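Local coordinates for protein BIM1 (Saccharomyces cerevisiae, PDB 4E61) that binds microtubules, in particular their plus ends, and dimerises through its C-terminal EB1-like region, at residues L54-Q59 with K91-L96. Sequence-based numbering, arbitrary orientation.
Sequences LVHTTQ and KVESIL
Val55 and Glu93 bury the most surface here, their side chains meeting where the backbones of the two segments are nearest, with the CA of Val55 6.6 Å from the CA of Glu93. The two methyls of Val55 divide the work. CG1 lies against the aliphatic part of Glu93, 3.8 Å from its CB, while CG2 packs on CG1 of Val92 at 3.6 Å and reaches CD1 of Leu96 at 4.0 Å. CG of Glu93 stands anti to the backbone N, and the chain extends from there, carrying the carboxylate past Val55 to the amide of Gln59. Gln59 NE2 donates to Glu93 OE2 at 2.7 Å, a short but bent bond (143° at the hydrogen) that uses the anti lone pair of the oxygen, amide and carboxylate being turned 64° apart. Gln59 OE1 is also only 3.0 Å from Glu93 OE2, a close approach of two acceptors that the bent bond has to tolerate. Segments 54-59 and 91-96 belong to the long coiled-coil helix 2-63 and the shorter helix 84-101, which folds back beside it at 141° between segment directions. With the second subunit they form the EB1-like helical bundle, in which Val92 also packs on Leu54 of the other chain. Lys90 forms a salt bridge with the same Glu93 OE2, which would help balance the carboxylate charge. The imidazole of His56 approaches obliquely, its CE1 4.0 Å from Glu93 CD, and its ND1 makes a weak bond to Gln59 OE1 that may help steady the amide. With an alanine in place of Glu93, the amide NH2 of Gln59 and the ammonium of Lys90 would probably lose their shared acceptor, and CG1 of Val55 part of its cover. Leu96 also lies against Leu48 and Ile51 of helix 2-63.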
loop_
_atom_site.group_PDB
_atom_site.type_symbol
_atom_site.label_atom_id
_atom_site.label_comp_id
_atom_site.label_asym_id
_atom_site.label_seq_id
_atom_site.Cartn_x
_atom_site.Cartn_y
_atom_site.Cartn_z
ATOM N N LEU A 54 11.345 1.600 -21.044
ATOM C CA LEU A 54 11.662 2.808 -21.795
ATOM C C LEU A 54 13.135 3.220 -21.631
ATOM O O LEU A 54 13.795 3.517 -22.622
ATOM C CB LEU A 54 10.702 3.946 -21.388
ATOM C CG LEU A 54 10.978 5.344 -21.978
ATOM C CD1 LEU A 54 10.735 5.400 -23.494
ATOM C CD2 LEU A 54 10.205 6.397 -21.253
ATOM N N VAL A 55 13.650 3.201 -20.393
ATOM C CA VAL A 55 15.039 3.560 -20.074
ATOM C C VAL A 55 16.011 2.616 -20.756
ATOM O O VAL A 55 16.938 3.103 -21.411
ATOM C CB VAL A 55 15.271 3.677 -18.546
ATOM C CG1 VAL A 55 16.749 3.533 -18.164
ATOM C CG2 VAL A 55 14.708 4.988 -18.038
ATOM N N HIS A 56 15.782 1.288 -20.645
ATOM C CA HIS A 56 16.656 0.307 -21.278
ATOM C C HIS A 56 16.609 0.299 -22.811
ATOM O O HIS A 56 17.666 0.275 -23.447
ATOM C CB HIS A 56 16.538 -1.075 -20.629
ATOM C CG HIS A 56 16.977 -1.051 -19.201
ATOM N ND1 HIS A 56 18.236 -0.581 -18.837
ATOM C CD2 HIS A 56 16.294 -1.388 -18.085
ATOM C CE1 HIS A 56 18.274 -0.656 -17.521
ATOM N NE2 HIS A 56 17.129 -1.139 -17.022
ATOM N N THR A 57 15.403 0.404 -23.389
ATOM C CA THR A 57 15.179 0.492 -24.824
ATOM C C THR A 57 15.929 1.697 -25.424
ATOM O O THR A 57 16.649 1.525 -26.408
ATOM C CB THR A 57 13.671 0.500 -25.085
ATOM O OG1 THR A 57 13.173 -0.806 -24.810
ATOM C CG2 THR A 57 13.311 0.913 -26.500
ATOM N N THR A 58 15.793 2.900 -24.829
ATOM C CA THR A 58 16.504 4.055 -25.374
ATOM C C THR A 58 17.987 4.029 -25.115
ATOM O O THR A 58 18.721 4.647 -25.870
ATOM C CB THR A 58 15.808 5.421 -25.219
ATOM O OG1 THR A 58 16.438 6.230 -24.227
ATOM C CG2 THR A 58 14.307 5.334 -25.088
ATOM N N GLN A 59 18.437 3.291 -24.090
ATOM C CA GLN A 59 19.865 3.105 -23.818
ATOM C C GLN A 59 20.486 2.218 -24.903
ATOM O O GLN A 59 21.632 2.454 -25.298
ATOM C CB GLN A 59 20.080 2.464 -22.453
ATOM C CG GLN A 59 20.818 3.380 -21.501
ATOM C CD GLN A 59 20.703 2.921 -20.082
ATOM O OE1 GLN A 59 20.556 1.721 -19.785
ATOM N NE2 GLN A 59 20.763 3.876 -19.170
ATOM N N LYS A 91 20.241 9.340 -15.168
ATOM C CA LYS A 91 19.670 9.877 -13.937
ATOM C C LYS A 91 18.446 9.047 -13.553
ATOM O O LYS A 91 18.333 8.651 -12.399
ATOM C CB LYS A 91 19.293 11.362 -14.108
ATOM C CG LYS A 91 20.448 12.318 -13.862
ATOM C CD LYS A 91 20.049 13.787 -14.077
ATOM C CE LYS A 91 20.801 14.387 -15.240
ATOM N NZ LYS A 91 20.375 15.777 -15.527
ATOM N N VAL A 92 17.568 8.737 -14.535
ATOM C CA VAL A 92 16.349 7.933 -14.355
ATOM C C VAL A 92 16.720 6.512 -13.946
ATOM O O VAL A 92 16.094 5.956 -13.046
ATOM C CB VAL A 92 15.399 7.941 -15.599
ATOM C CG1 VAL A 92 14.111 7.210 -15.293
ATOM C CG2 VAL A 92 15.069 9.355 -16.054
ATOM N N GLU A 93 17.739 5.933 -14.611
ATOM C CA GLU A 93 18.217 4.587 -14.334
ATOM C C GLU A 93 18.725 4.465 -12.906
ATOM O O GLU A 93 18.403 3.478 -12.237
ATOM C CB GLU A 93 19.283 4.151 -15.345
ATOM C CG GLU A 93 19.356 2.634 -15.485
ATOM C CD GLU A 93 20.693 2.044 -15.912
ATOM O OE1 GLU A 93 21.175 1.112 -15.228
ATOM O OE2 GLU A 93 21.241 2.481 -16.949
ATOM N N SER A 94 19.444 5.490 -12.413
ATOM C CA SER A 94 19.937 5.508 -11.027
ATOM C C SER A 94 18.765 5.582 -10.038
ATOM O O SER A 94 18.775 4.859 -9.039
ATOM C CB SER A 94 20.962 6.620 -10.804
ATOM O OG SER A 94 20.355 7.896 -10.772
ATOM N N ILE A 95 17.735 6.381 -10.351
ATOM C CA ILE A 95 16.532 6.430 -9.522
ATOM C C ILE A 95 15.850 5.050 -9.478
ATOM O O ILE A 95 15.501 4.592 -8.395
ATOM C CB ILE A 95 15.542 7.583 -9.854
ATOM C CG1 ILE A 95 16.229 8.956 -9.671
ATOM C CG2 ILE A 95 14.276 7.479 -8.951
ATOM C CD1 ILE A 95 15.428 10.202 -10.299
ATOM N N LEU A 96 15.719 4.379 -10.636
ATOM C CA LEU A 96 15.122 3.029 -10.751
ATOM C C LEU A 96 15.907 1.957 -9.987
ATOM O O LEU A 96 15.297 1.077 -9.366
ATOM C CB LEU A 96 14.881 2.578 -12.228
ATOM C CG LEU A 96 13.961 3.456 -13.097
ATOM C CD1 LEU A 96 14.140 3.143 -14.555
ATOM C CD2 LEU A 96 12.498 3.396 -12.659
#